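Side-chain contacts in haloperoxidase (PDB 1QHB), which catalyses the vanadate-dependent bromination of organic substrates with hydrogen peroxide and bromide, as a homododecamer that also binds calcium: residues Trp329-Ser334 against Phe471-Pro476; Gly316-Leu319 against Arg324-Ala327; Glu196-Pro201 against Gly216-Gly221; Leu223-Gly226 against Ser231-Gly234; Asn349-Asp354 against Ala502-Asp507. One frame throughout, in Å; residues are numbered along the deposited sequence.

Contact 1: residues Trp329-Ser334 against Phe471-Pro476; sequences WVHFDS and FAEGSP
The imidazole of His331 lies between two phenyl rings and meets a carboxylate at its edge. Over one face is the Phe471 ring in a face-to-face stack, with centroids 3.6 Å apart and planes at 11°. Over the opposite face is Phe332, the next residue in the chain. His331 CG lies opposite its backbone N (chi1 -167°), which sends the ring out to Phe471. At the edge, His331 NE2 donates to the syn lone pair of Glu473 OE2 at 2.6 Å. The acceptor is close to the imidazole plane, and the carboxylate is turned only 23° from the ring. Phe471 opens a type I turn that ends at Gly474. The turn places the stacking ring and the carboxylate of Glu473 on the same imidazole, on helix 323-332. The vanadate pocket is adjacent: the side chain of Val330 comes near those of His485 and Arg545, by similarity residues of the vanadate-binding site, and Asp333 OD1 is hydrogen-bonded to His485 NE2. Glu473 OE1 lies close to Glu311 OE2, two like charges.

Contact 2: residues Gly316-Leu319 against Arg324-Ala327; sequences GARL and RDLA
Arg318 and Asp325 form a salt bridge in which two nitrogens hold one oxygen. Arg318 NE donates to Asp325 OD2 at 2.9 Å, and Arg318 NH2 reaches the same Asp325 OD2 at 3.1 Å. The grip is side-on. A further bond, from Arg318 NH2 to Asp325 OD1, is weak at 3.3 Å. Asp325 OD2 lies near the guanidinium plane, but both nitrogens approach it on the syn side, about 20° out of the carboxylate plane. The two flat groups are turned 62° apart. Arg318 is extended from CG to NE, which carries its guanidinium from strand 313-318 to helix 323-332. Asp325 OD2 accepts another bond from the backbone N of Arg321, in the turn between strand and helix. Around the bridge, Arg318 also packs on Ile284 of strand 276-285. The bridge ties the end of the strand to the first turn of the helix. Three N-H donors on one buried carboxylate oxygen would be expected to favour its charged form.

Contact 3: residues Glu196-Pro201 against Gly216-Gly221; sequences EWFNTP and GEVTVG
Phe198 and Val218 meet through one methyl group set over a ring face. Val218 CG2 is 4.0 Å from the centroid of the Phe198 ring and 17° off its normal, a CH-pi contact. Between these two side chains the nearest atoms are Phe198 CD1 and Val218 CG2, 3.8 Å apart. In Phe198, CG stands opposite the carbonyl carbon (chi1 -60°), and chi2 of -72° turns a broad face to the valine. Val218 has CG1 opposite its backbone N, which leaves CG2 as the branch that touches the ring. The other ring face is flanked by Trp197 CD1, nearer the rim than the centre. Gly216 passes close to the same phenyl group, its O lying 3.5 Å from Phe198 CD1. Phe198 also packs on Ala157 of helix 153-167, and both Phe198 and Val218 reach Leu192 of helix 182-192. The arrangement is a small apolar cluster where the short helix 196-199 and the loop after helix 208-213 meet these two longer helices.

Contact 4: residues Leu223-Gly226 against Ser231-Gly234; sequences LFRG and SEVG
Arg225 lays its side chain alongside the 231-234 loop, with CD 4.4 Å from Glu232 CG, and brings its guanidinium to two backbone carbonyls. The chain is straight from CG to NE, and this takes the guanidinium across to Ser231 O and Gly234 O. Arg225 NH1 donates to Ser231 O at 3.0 Å, in the carbonyl plane and on a lone pair. The same NH1 donates to Gly234 O at 2.9 Å. Arg225 NH2 adds a second bond to Gly234 O at 3.1 Å, nearly along the C=O axis. The grip on Gly234 is end-on, two nitrogens to one oxygen. Its NH1 bond comes from above the carbonyl plane, 37° out of it. All the acceptors stay close to the guanidinium plane, so together they fix its rotation. Ser231 packs CB against Gly226 O, while its OG is bonded to Asp539 of helix 530-548. Glu232 OE2 lies 3.0 Å from Gly226 O without a hydrogen bond, and these two acceptors would be expected to repel mildly unless a proton lies between them. Tyr236 borders Arg225, and its OH bonds to Phe224 O. No regular helix or strand is present here. The carbonyls of Ser231 and Gly234 supply the polar grip from the second segment, so one cation joins two parts of the same long loop without a carboxylate partner in that grip.

Contact 5: residues Asn349-Asp354 against Ala502-Asp507; sequences NGVPFD and ANFQID
Phe504 lies against Val351 and Pro352, which follow the Schellman motif closing helix 337-349 at Gly350. Its ring stands shortly before the short strand 505-506, which pairs antiparallel with 528-529. The close contact on the outer side is the proline. Pro352 CD sits over one face of the Phe504 ring, 3.8 Å from the centroid and 15° off the normal, in a CH-pi contact. The two side chains cross at about a right angle. Pro352 CG follows near the rim, 3.9 Å from Phe504 CD1. In Phe504, CG is opposite the backbone N (chi1 179°), and chi2 of 81° presents this face to the pyrrolidine. Val351 makes the inner side. Its two methyls approach CD2 and CE2 obliquely, and it is backed by Leu346 of its preceding helix and by Val530 of helix 530-548. The looser side is toward solvent, where Phe504 and Pro352 stay partly exposed. Arg44 of another subunit packs on Phe504, so this patch also lies at a subunit interface. The bound calcium ion is about 11 Å from the Pro352 side chain. On the valine side, the nearest approach is Val351 CG1 to Phe504 CD2, at 3.9 Å.

Along the chain, contact 3 comes first, then contact 4 and contact 2, each closed before the next begins. Contacts 1 and 5 join distant parts, and their segments alternate. Contacts 1 and 2 share helix 323-332 with centres 13 Å apart, and touch where Phe471 CE1 packs on Ala327 O at 3.5 Å. Contacts 3 and 4, also 13 Å apart between centres, meet through Val218 CG1 and Leu223 CD1 at 3.9 Å. Contact 5 is separate, its centre 32 Å from that of contact 1. Helix 530-548 borders contacts 1, 2, 4 and 5, so this helix, which carries Arg545 of the vanadate site, runs past four of the five contacts.

Contact 1: residues Trp329-Ser334 against Phe471-Pro476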
loop_
_atom_site.group_PDB
_atom_site.type_symbol
_atom_site.label_atom_id
_atom_site.label_comp_id
_atom_site.label_asym_id
_atom_site.label_seq_id
_atom_site.Cartn_x
_atom_site.Cartn_y
_atom_site.Cartn_z
ATOM N N TRP A 329 17.860 11.171 53.142
ATOM C CA TRP A 329 16.950 11.811 52.193
ATOM C C TRP A 329 16.703 10.904 50.969
ATOM O O TRP A 329 15.533 10.699 50.571
ATOM C CB TRP A 329 17.589 13.149 51.757
ATOM C CG TRP A 329 16.587 14.161 51.267
ATOM C CD1 TRP A 329 16.083 15.211 51.970
ATOM C CD2 TRP A 329 15.949 14.206 49.982
ATOM N NE1 TRP A 329 15.166 15.911 51.204
ATOM C CE2 TRP A 329 15.072 15.308 49.982
ATOM C CE3 TRP A 329 16.016 13.380 48.857
ATOM C CZ2 TRP A 329 14.284 15.665 48.894
ATOM C CZ3 TRP A 329 15.237 13.710 47.754
ATOM C CH2 TRP A 329 14.384 14.849 47.774
ATOM N N VAL A 330 17.760 10.309 50.417
ATOM C CA VAL A 330 17.621 9.483 49.217
ATOM C C VAL A 330 17.307 8.016 49.517
ATOM O O VAL A 330 17.225 7.174 48.612
ATOM C CB VAL A 330 18.871 9.586 48.286
ATOM C CG1 VAL A 330 19.202 11.009 47.859
ATOM C CG2 VAL A 330 20.061 8.957 48.989
ATOM N N HIS A 331 16.996 7.663 50.788
ATOM C CA HIS A 331 16.640 6.313 51.094
ATOM C C HIS A 331 15.166 6.123 50.674
ATOM O O HIS A 331 14.746 5.037 50.295
ATOM C CB HIS A 331 16.757 6.009 52.598
ATOM C CG HIS A 331 16.683 4.533 52.916
ATOM N ND1 HIS A 331 16.931 4.008 54.172
ATOM C CD2 HIS A 331 16.516 3.450 52.113
ATOM C CE1 HIS A 331 16.844 2.681 54.134
ATOM N NE2 HIS A 331 16.591 2.322 52.900
ATOM N N PHE A 332 14.345 7.166 50.944
ATOM C CA PHE A 332 12.909 6.993 50.763
ATOM C C PHE A 332 12.232 7.983 49.854
ATOM O O PHE A 332 10.990 8.015 49.747
ATOM C CB PHE A 332 12.264 7.139 52.156
ATOM C CG PHE A 332 12.709 6.102 53.159
ATOM C CD1 PHE A 332 12.495 4.741 52.900
ATOM C CD2 PHE A 332 13.347 6.478 54.314
ATOM C CE1 PHE A 332 12.891 3.785 53.827
ATOM C CE2 PHE A 332 13.799 5.543 55.241
ATOM C CZ PHE A 332 13.556 4.189 54.996
ATOM N N ASP A 333 13.014 8.868 49.246
ATOM C CA ASP A 333 12.319 9.851 48.405
ATOM C C ASP A 333 11.471 9.196 47.328
ATOM O O ASP A 333 11.820 8.187 46.706
ATOM C CB ASP A 333 13.383 10.722 47.737
ATOM C CG ASP A 333 14.343 9.968 46.854
ATOM O OD1 ASP A 333 14.808 8.867 47.181
ATOM O OD2 ASP A 333 14.710 10.527 45.790
ATOM N N SER A 334 10.320 9.789 47.025
ATOM C CA SER A 334 9.637 9.300 45.800
ATOM C C SER A 334 10.629 9.643 44.663
ATOM O O SER A 334 11.358 10.681 44.805
ATOM C CB SER A 334 8.393 10.094 45.606
ATOM O OG SER A 334 8.666 10.882 44.448
ATOM N N PHE A 471 22.307 2.029 55.136
ATOM C CA PHE A 471 20.976 1.414 55.160
ATOM C C PHE A 471 21.091 -0.014 55.650
ATOM O O PHE A 471 21.991 -0.728 55.249
ATOM C CB PHE A 471 20.359 1.446 53.775
ATOM C CG PHE A 471 20.272 2.724 53.002
ATOM C CD1 PHE A 471 20.206 3.964 53.601
ATOM C CD2 PHE A 471 20.226 2.671 51.602
ATOM C CE1 PHE A 471 20.085 5.121 52.856
ATOM C CE2 PHE A 471 20.100 3.828 50.836
ATOM C CZ PHE A 471 20.030 5.061 51.471
ATOM N N ALA A 472 20.142 -0.473 56.465
ATOM C CA ALA A 472 20.240 -1.806 57.048
ATOM C C ALA A 472 20.211 -2.901 56.005
ATOM O O ALA A 472 20.852 -3.951 56.202
ATOM C CB ALA A 472 19.117 -2.030 58.051
ATOM N N GLU A 473 19.400 -2.726 54.964
ATOM C CA GLU A 473 19.323 -3.726 53.902
ATOM C C GLU A 473 20.387 -3.520 52.838
ATOM O O GLU A 473 20.434 -4.319 51.894
ATOM C CB GLU A 473 17.940 -3.640 53.183
ATOM C CG GLU A 473 17.731 -2.438 52.277
ATOM C CD GLU A 473 17.339 -1.149 52.993
ATOM O OE1 GLU A 473 17.459 -1.027 54.241
ATOM O OE2 GLU A 473 16.891 -0.198 52.310
ATOM N N GLY A 474 21.223 -2.476 52.944
ATOM C CA GLY A 474 22.181 -2.209 51.859
ATOM C C GLY A 474 21.414 -1.703 50.611
ATOM O O GLY A 474 20.426 -0.956 50.642
ATOM N N SER A 475 21.924 -2.080 49.442
ATOM C CA SER A 475 21.327 -1.609 48.208
ATOM C C SER A 475 19.995 -2.285 47.938
ATOM O O SER A 475 19.737 -3.365 48.443
ATOM C CB SER A 475 22.215 -1.981 47.014
ATOM O OG SER A 475 22.045 -3.374 46.834
ATOM N N PRO A 476 19.201 -1.654 47.093
ATOM C CA PRO A 476 17.973 -2.228 46.577
ATOM C C PRO A 476 18.284 -3.536 45.834
ATOM O O PRO A 476 19.424 -3.904 45.508
ATOM C CB PRO A 476 17.519 -1.217 45.534
ATOM C CG PRO A 476 18.127 0.091 45.981
ATOM C CD PRO A 476 19.527 -0.349 46.428
#

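Contact 2: residues Gly316-Leu319 against Arg324-Ala327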
loop_
_atom_site.group_PDB
_atom_site.type_symbol
_atom_site.label_atom_id
_atom_site.label_comp_id
_atom_site.label_asym_id
_atom_site.label_seq_id
_atom_site.Cartn_x
_atom_site.Cartn_y
_atom_site.Cartn_z
ATOM N N GLY A 316 12.119 14.257 65.953
ATOM C CA GLY A 316 12.184 15.518 65.241
ATOM C C GLY A 316 12.692 15.382 63.800
ATOM O O GLY A 316 12.571 14.372 63.117
ATOM N N ALA A 317 13.237 16.498 63.329
ATOM C CA ALA A 317 13.721 16.629 61.967
ATOM C C ALA A 317 14.675 17.827 61.867
ATOM O O ALA A 317 14.447 18.781 62.574
ATOM C CB ALA A 317 12.462 16.910 61.117
ATOM N N ARG A 318 15.575 17.861 60.886
ATOM C CA ARG A 318 16.397 19.067 60.777
ATOM C C ARG A 318 16.751 19.310 59.314
ATOM O O ARG A 318 16.619 18.397 58.461
ATOM C CB ARG A 318 17.600 18.845 61.690
ATOM C CG ARG A 318 18.514 17.739 61.144
ATOM C CD ARG A 318 19.649 17.455 62.135
ATOM N NE ARG A 318 20.587 16.488 61.631
ATOM C CZ ARG A 318 21.543 15.900 62.319
ATOM N NH1 ARG A 318 21.680 16.235 63.605
ATOM N NH2 ARG A 318 22.377 15.055 61.722
ATOM N N LEU A 319 17.146 20.543 59.015
ATOM C CA LEU A 319 17.625 20.853 57.657
ATOM C C LEU A 319 18.796 19.933 57.399
ATOM O O LEU A 319 19.534 19.689 58.370
ATOM C CB LEU A 319 18.049 22.332 57.562
ATOM C CG LEU A 319 16.856 23.290 57.688
ATOM C CD1 LEU A 319 17.370 24.722 57.853
ATOM C CD2 LEU A 319 15.882 23.189 56.516
ATOM N N ARG A 324 25.257 11.924 56.298
ATOM C CA ARG A 324 24.283 10.884 56.615
ATOM C C ARG A 324 22.894 11.388 56.305
ATOM O O ARG A 324 22.056 10.613 55.779
ATOM C CB ARG A 324 24.405 10.430 58.078
ATOM C CG ARG A 324 23.594 9.170 58.407
ATOM C CD ARG A 324 23.791 8.671 59.845
ATOM N NE ARG A 324 25.204 8.293 60.135
ATOM C CZ ARG A 324 25.756 7.151 59.752
ATOM N NH1 ARG A 324 25.051 6.246 59.065
ATOM N NH2 ARG A 324 27.026 6.872 60.034
ATOM N N ASP A 325 22.563 12.634 56.645
ATOM C CA ASP A 325 21.221 13.121 56.349
ATOM C C ASP A 325 20.933 13.100 54.842
ATOM O O ASP A 325 19.752 12.997 54.489
ATOM C CB ASP A 325 21.017 14.521 56.891
ATOM C CG ASP A 325 21.119 14.641 58.415
ATOM O OD1 ASP A 325 20.957 13.654 59.124
ATOM O OD2 ASP A 325 21.357 15.784 58.894
ATOM N N LEU A 326 21.890 13.383 53.965
ATOM C CA LEU A 326 21.634 13.342 52.531
ATOM C C LEU A 326 21.402 11.891 52.171
ATOM O O LEU A 326 20.456 11.593 51.450
ATOM C CB LEU A 326 22.778 13.987 51.722
ATOM C CG LEU A 326 22.514 14.132 50.232
ATOM C CD1 LEU A 326 21.207 14.892 49.975
ATOM C CD2 LEU A 326 23.690 14.756 49.487
ATOM N N ALA A 327 22.137 10.920 52.729
ATOM C CA ALA A 327 21.833 9.496 52.523
ATOM C C ALA A 327 20.427 9.181 52.978
ATOM O O ALA A 327 19.599 8.528 52.277
ATOM C CB ALA A 327 22.836 8.648 53.309
#

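Contact 3: residues Glu196-Pro201 against Gly216-Gly221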
loop_
_atom_site.group_PDB
_atom_site.type_symbol
_atom_site.label_atom_id
_atom_site.label_comp_id
_atom_site.label_asym_id
_atom_site.label_seq_id
_atom_site.Cartn_x
_atom_site.Cartn_y
_atom_site.Cartn_z
ATOM N N GLU A 196 46.142 6.964 40.937
ATOM C CA GLU A 196 46.350 7.260 39.527
ATOM C C GLU A 196 45.135 7.829 38.824
ATOM O O GLU A 196 45.292 8.747 38.004
ATOM C CB GLU A 196 46.789 5.935 38.892
ATOM C CG GLU A 196 46.964 5.993 37.386
ATOM C CD GLU A 196 47.231 4.610 36.804
ATOM O OE1 GLU A 196 47.328 3.591 37.531
ATOM O OE2 GLU A 196 47.359 4.581 35.564
ATOM N N TRP A 197 43.914 7.354 39.077
ATOM C CA TRP A 197 42.748 7.939 38.417
ATOM C C TRP A 197 42.736 9.457 38.522
ATOM O O TRP A 197 42.584 10.241 37.556
ATOM C CB TRP A 197 41.457 7.376 39.024
ATOM C CG TRP A 197 40.226 7.760 38.237
ATOM C CD1 TRP A 197 39.220 8.583 38.675
ATOM C CD2 TRP A 197 39.879 7.386 36.907
ATOM N NE1 TRP A 197 38.301 8.755 37.691
ATOM C CE2 TRP A 197 38.670 8.016 36.592
ATOM C CE3 TRP A 197 40.471 6.534 35.950
ATOM C CZ2 TRP A 197 37.997 7.845 35.370
ATOM C CZ3 TRP A 197 39.824 6.348 34.741
ATOM C CH2 TRP A 197 38.616 7.027 34.461
ATOM N N PHE A 198 42.956 9.956 39.758
ATOM C CA PHE A 198 42.932 11.389 39.988
ATOM C C PHE A 198 44.237 12.128 39.698
ATOM O O PHE A 198 44.164 13.303 39.318
ATOM C CB PHE A 198 42.547 11.679 41.449
ATOM C CG PHE A 198 41.207 11.173 41.908
ATOM C CD1 PHE A 198 40.029 11.762 41.481
ATOM C CD2 PHE A 198 41.111 10.155 42.834
ATOM C CE1 PHE A 198 38.786 11.323 41.901
ATOM C CE2 PHE A 198 39.888 9.686 43.287
ATOM C CZ PHE A 198 38.720 10.267 42.816
ATOM N N ASN A 199 45.396 11.504 39.924
ATOM C CA ASN A 199 46.628 12.278 39.776
ATOM C C ASN A 199 47.296 12.158 38.440
ATOM O O ASN A 199 48.333 12.772 38.242
ATOM C CB ASN A 199 47.639 11.969 40.899
ATOM C CG ASN A 199 48.182 10.564 40.893
ATOM O OD1 ASN A 199 48.336 9.958 39.849
ATOM N ND2 ASN A 199 48.436 9.956 42.034
ATOM N N THR A 200 46.731 11.434 37.491
ATOM C CA THR A 200 47.238 11.274 36.125
ATOM C C THR A 200 46.098 11.483 35.138
ATOM O O THR A 200 45.010 10.978 35.374
ATOM C CB THR A 200 47.701 9.806 35.965
ATOM O OG1 THR A 200 48.694 9.599 36.975
ATOM C CG2 THR A 200 48.312 9.464 34.631
ATOM N N PRO A 201 46.318 12.199 34.054
ATOM C CA PRO A 201 45.285 12.471 33.080
ATOM C C PRO A 201 45.022 11.275 32.182
ATOM O O PRO A 201 45.721 10.273 32.175
ATOM C CB PRO A 201 45.824 13.604 32.232
ATOM C CG PRO A 201 47.310 13.588 32.429
ATOM C CD PRO A 201 47.606 12.882 33.720
ATOM N N GLY A 216 40.094 15.162 38.012
ATOM C CA GLY A 216 41.465 15.545 38.332
ATOM C C GLY A 216 41.615 15.649 39.854
ATOM O O GLY A 216 40.925 15.099 40.696
ATOM N N GLU A 217 42.550 16.491 40.260
ATOM C CA GLU A 217 42.989 16.711 41.609
ATOM C C GLU A 217 41.834 16.988 42.566
ATOM O O GLU A 217 40.947 17.800 42.348
ATOM C CB GLU A 217 44.006 17.858 41.580
ATOM C CG GLU A 217 44.792 17.951 42.884
ATOM C CD GLU A 217 45.512 19.272 43.086
ATOM O OE1 GLU A 217 45.456 20.160 42.214
ATOM O OE2 GLU A 217 46.142 19.415 44.161
ATOM N N VAL A 218 41.860 16.253 43.684
ATOM C CA VAL A 218 40.815 16.466 44.674
ATOM C C VAL A 218 41.215 17.608 45.604
ATOM O O VAL A 218 42.370 17.670 46.021
ATOM C CB VAL A 218 40.627 15.171 45.468
ATOM C CG1 VAL A 218 39.512 15.300 46.492
ATOM C CG2 VAL A 218 40.410 14.046 44.458
ATOM N N THR A 219 40.300 18.509 45.887
ATOM C CA THR A 219 40.516 19.630 46.774
ATOM C C THR A 219 39.317 19.666 47.738
ATOM O O THR A 219 38.300 19.003 47.498
ATOM C CB THR A 219 40.528 20.973 46.026
ATOM O OG1 THR A 219 39.213 21.107 45.440
ATOM C CG2 THR A 219 41.546 21.108 44.909
ATOM N N VAL A 220 39.336 20.501 48.765
ATOM C CA VAL A 220 38.209 20.648 49.671
ATOM C C VAL A 220 36.986 21.144 48.888
ATOM O O VAL A 220 35.869 20.760 49.223
ATOM C CB VAL A 220 38.427 21.695 50.798
ATOM C CG1 VAL A 220 37.265 21.668 51.796
ATOM C CG2 VAL A 220 39.708 21.444 51.539
ATOM N N GLY A 221 37.169 21.953 47.861
ATOM C CA GLY A 221 36.116 22.515 47.053
ATOM C C GLY A 221 35.456 21.563 46.103
ATOM O O GLY A 221 34.371 21.889 45.624
#

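Contact 4: residues Leu223-Gly226 against Ser231-Gly234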
loop_
_atom_site.group_PDB
_atom_site.type_symbol
_atom_site.label_atom_id
_atom_site.label_comp_id
_atom_site.label_asym_id
_atom_site.label_seq_id
_atom_site.Cartn_x
_atom_site.Cartn_y
_atom_site.Cartn_z
ATOM N N LEU A 223 35.578 18.033 46.855
ATOM C CA LEU A 223 35.491 16.767 47.578
ATOM C C LEU A 223 34.067 16.265 47.673
ATOM O O LEU A 223 33.102 16.898 48.160
ATOM C CB LEU A 223 36.120 16.860 48.974
ATOM C CG LEU A 223 36.112 15.624 49.851
ATOM C CD1 LEU A 223 37.093 14.542 49.392
ATOM C CD2 LEU A 223 36.499 16.016 51.277
ATOM N N PHE A 224 33.885 15.037 47.176
ATOM C CA PHE A 224 32.571 14.381 47.202
ATOM C C PHE A 224 31.516 15.071 46.363
ATOM O O PHE A 224 30.305 14.901 46.604
ATOM C CB PHE A 224 32.108 14.240 48.667
ATOM C CG PHE A 224 32.975 13.405 49.589
ATOM C CD1 PHE A 224 33.886 12.476 49.145
ATOM C CD2 PHE A 224 32.855 13.573 50.972
ATOM C CE1 PHE A 224 34.665 11.743 50.014
ATOM C CE2 PHE A 224 33.607 12.826 51.854
ATOM C CZ PHE A 224 34.517 11.908 51.381
ATOM N N ARG A 225 31.906 15.920 45.417
ATOM C CA ARG A 225 30.940 16.613 44.568
ATOM C C ARG A 225 30.834 15.910 43.212
ATOM O O ARG A 225 31.670 15.074 42.904
ATOM C CB ARG A 225 31.387 18.069 44.336
ATOM C CG ARG A 225 31.350 18.873 45.646
ATOM C CD ARG A 225 31.344 20.352 45.328
ATOM N NE ARG A 225 31.478 21.175 46.500
ATOM C CZ ARG A 225 31.013 22.430 46.618
ATOM N NH1 ARG A 225 30.333 23.009 45.649
ATOM N NH2 ARG A 225 31.255 23.086 47.755
ATOM N N GLY A 226 29.824 16.291 42.432
ATOM C CA GLY A 226 29.631 15.711 41.098
ATOM C C GLY A 226 30.340 16.705 40.152
ATOM O O GLY A 226 30.976 17.647 40.648
ATOM N N SER A 231 27.618 22.398 39.821
ATOM C CA SER A 231 27.856 21.680 41.050
ATOM C C SER A 231 29.082 22.106 41.848
ATOM O O SER A 231 29.080 21.969 43.083
ATOM C CB SER A 231 28.012 20.156 40.803
ATOM O OG SER A 231 26.708 19.675 40.499
ATOM N N GLU A 232 30.106 22.615 41.177
ATOM C CA GLU A 232 31.306 23.072 41.866
ATOM C C GLU A 232 31.329 24.522 42.251
ATOM O O GLU A 232 32.291 24.958 42.864
ATOM C CB GLU A 232 32.553 22.677 41.034
ATOM C CG GLU A 232 32.689 21.168 41.252
ATOM C CD GLU A 232 33.742 20.418 40.490
ATOM O OE1 GLU A 232 34.857 20.917 40.285
ATOM O OE2 GLU A 232 33.473 19.264 40.095
ATOM N N VAL A 233 30.230 25.244 42.024
ATOM C CA VAL A 233 30.184 26.653 42.385
ATOM C C VAL A 233 29.439 26.836 43.676
ATOM O O VAL A 233 28.290 26.377 43.715
ATOM C CB VAL A 233 29.427 27.453 41.290
ATOM C CG1 VAL A 233 29.343 28.940 41.665
ATOM C CG2 VAL A 233 30.122 27.307 39.940
ATOM N N GLY A 234 29.972 27.506 44.676
ATOM C CA GLY A 234 29.130 27.791 45.841
ATOM C C GLY A 234 29.029 26.599 46.769
ATOM O O GLY A 234 29.819 25.645 46.794
#

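Contact 5: residues Asn349-Asp354 against Ala502-Asp507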
loop_
_atom_site.group_PDB
_atom_site.type_symbol
_atom_site.label_atom_id
_atom_site.label_comp_id
_atom_site.label_asym_id
_atom_site.label_seq_id
_atom_site.Cartn_x
_atom_site.Cartn_y
_atom_site.Cartn_z
ATOM N N ASN A 349 8.373 31.450 43.851
ATOM C CA ASN A 349 9.248 32.602 43.787
ATOM C C ASN A 349 9.069 33.422 42.529
ATOM O O ASN A 349 9.623 34.528 42.460
ATOM C CB ASN A 349 10.707 32.114 43.954
ATOM C CG ASN A 349 10.957 31.701 45.398
ATOM O OD1 ASN A 349 10.026 31.719 46.215
ATOM N ND2 ASN A 349 12.183 31.421 45.677
ATOM N N GLY A 350 8.275 32.998 41.534
ATOM C CA GLY A 350 8.063 33.846 40.370
ATOM C C GLY A 350 9.220 33.776 39.390
ATOM O O GLY A 350 9.322 34.695 38.570
ATOM N N VAL A 351 10.099 32.774 39.412
ATOM C CA VAL A 351 11.111 32.698 38.355
ATOM C C VAL A 351 10.422 32.548 36.993
ATOM O O VAL A 351 9.428 31.848 36.861
ATOM C CB VAL A 351 12.012 31.496 38.641
ATOM C CG1 VAL A 351 12.988 31.338 37.481
ATOM C CG2 VAL A 351 12.648 31.675 40.027
ATOM N N PRO A 352 10.833 33.293 35.977
ATOM C CA PRO A 352 10.179 33.329 34.687
ATOM C C PRO A 352 10.295 32.025 33.902
ATOM O O PRO A 352 11.239 31.292 34.088
ATOM C CB PRO A 352 10.876 34.387 33.855
ATOM C CG PRO A 352 11.840 35.072 34.783
ATOM C CD PRO A 352 11.996 34.241 36.033
ATOM N N PHE A 353 9.291 31.771 33.057
ATOM C CA PHE A 353 9.358 30.597 32.198
ATOM C C PHE A 353 10.363 30.901 31.066
ATOM O O PHE A 353 10.771 32.044 30.871
ATOM C CB PHE A 353 7.949 30.251 31.661
ATOM C CG PHE A 353 7.026 29.727 32.723
ATOM C CD1 PHE A 353 7.369 28.644 33.514
ATOM C CD2 PHE A 353 5.817 30.329 32.971
ATOM C CE1 PHE A 353 6.519 28.174 34.484
ATOM C CE2 PHE A 353 4.954 29.879 33.949
ATOM C CZ PHE A 353 5.304 28.798 34.712
ATOM N N ASP A 354 10.808 29.906 30.351
ATOM C CA ASP A 354 11.679 30.104 29.176
ATOM C C ASP A 354 11.028 31.131 28.268
ATOM O O ASP A 354 9.844 31.091 27.912
ATOM C CB ASP A 354 11.768 28.729 28.546
ATOM C CG ASP A 354 12.607 28.601 27.315
ATOM O OD1 ASP A 354 12.916 29.583 26.596
ATOM O OD2 ASP A 354 12.946 27.414 27.089
ATOM N N ALA A 502 16.362 29.201 32.534
ATOM C CA ALA A 502 17.426 28.578 33.311
ATOM C C ALA A 502 18.603 29.434 33.702
ATOM O O ALA A 502 19.298 29.101 34.696
ATOM C CB ALA A 502 17.906 27.357 32.532
ATOM N N ASN A 503 18.922 30.467 32.941
ATOM C CA ASN A 503 20.056 31.333 33.263
ATOM C C ASN A 503 19.676 32.511 34.151
ATOM O O ASN A 503 20.513 33.374 34.410
ATOM C CB ASN A 503 20.715 31.872 31.972
ATOM C CG ASN A 503 21.348 30.711 31.256
ATOM O OD1 ASN A 503 22.085 29.888 31.746
ATOM N ND2 ASN A 503 21.092 30.460 30.011
ATOM N N PHE A 504 18.430 32.595 34.590
ATOM C CA PHE A 504 18.015 33.651 35.508
ATOM C C PHE A 504 18.885 33.476 36.751
ATOM O O PHE A 504 19.204 32.320 37.098
ATOM C CB PHE A 504 16.548 33.505 35.840
ATOM C CG PHE A 504 15.852 34.434 36.788
ATOM C CD1 PHE A 504 15.413 35.653 36.359
ATOM C CD2 PHE A 504 15.681 34.107 38.125
ATOM C CE1 PHE A 504 14.772 36.512 37.237
ATOM C CE2 PHE A 504 15.071 34.948 39.020
ATOM C CZ PHE A 504 14.593 36.165 38.568
ATOM N N GLN A 505 19.265 34.578 37.365
ATOM C CA GLN A 505 20.134 34.520 38.528
ATOM C C GLN A 505 19.389 34.552 39.859
ATOM O O GLN A 505 18.306 35.084 40.076
ATOM C CB GLN A 505 21.131 35.673 38.421
ATOM C CG GLN A 505 22.059 35.473 37.232
ATOM C CD GLN A 505 23.025 36.606 36.961
ATOM O OE1 GLN A 505 23.808 36.516 36.021
ATOM N NE2 GLN A 505 22.979 37.658 37.733
ATOM N N ILE A 506 19.987 33.813 40.801
ATOM C CA ILE A 506 19.566 33.735 42.187
ATOM C C ILE A 506 20.580 34.543 43.004
ATOM O O ILE A 506 21.786 34.252 43.019
ATOM C CB ILE A 506 19.497 32.288 42.685
ATOM C CG1 ILE A 506 18.518 31.434 41.837
ATOM C CG2 ILE A 506 19.045 32.247 44.135
ATOM C CD1 ILE A 506 18.698 29.946 42.093
ATOM N N ASP A 507 20.116 35.608 43.617
ATOM C CA ASP A 507 20.971 36.503 44.375
ATOM C C ASP A 507 21.101 36.221 45.867
ATOM O O ASP A 507 22.058 36.709 46.468
ATOM C CB ASP A 507 20.454 37.943 44.197
ATOM C CG ASP A 507 20.457 38.356 42.737
ATOM O OD1 ASP A 507 21.473 38.105 42.054
ATOM O OD2 ASP A 507 19.437 38.922 42.291
#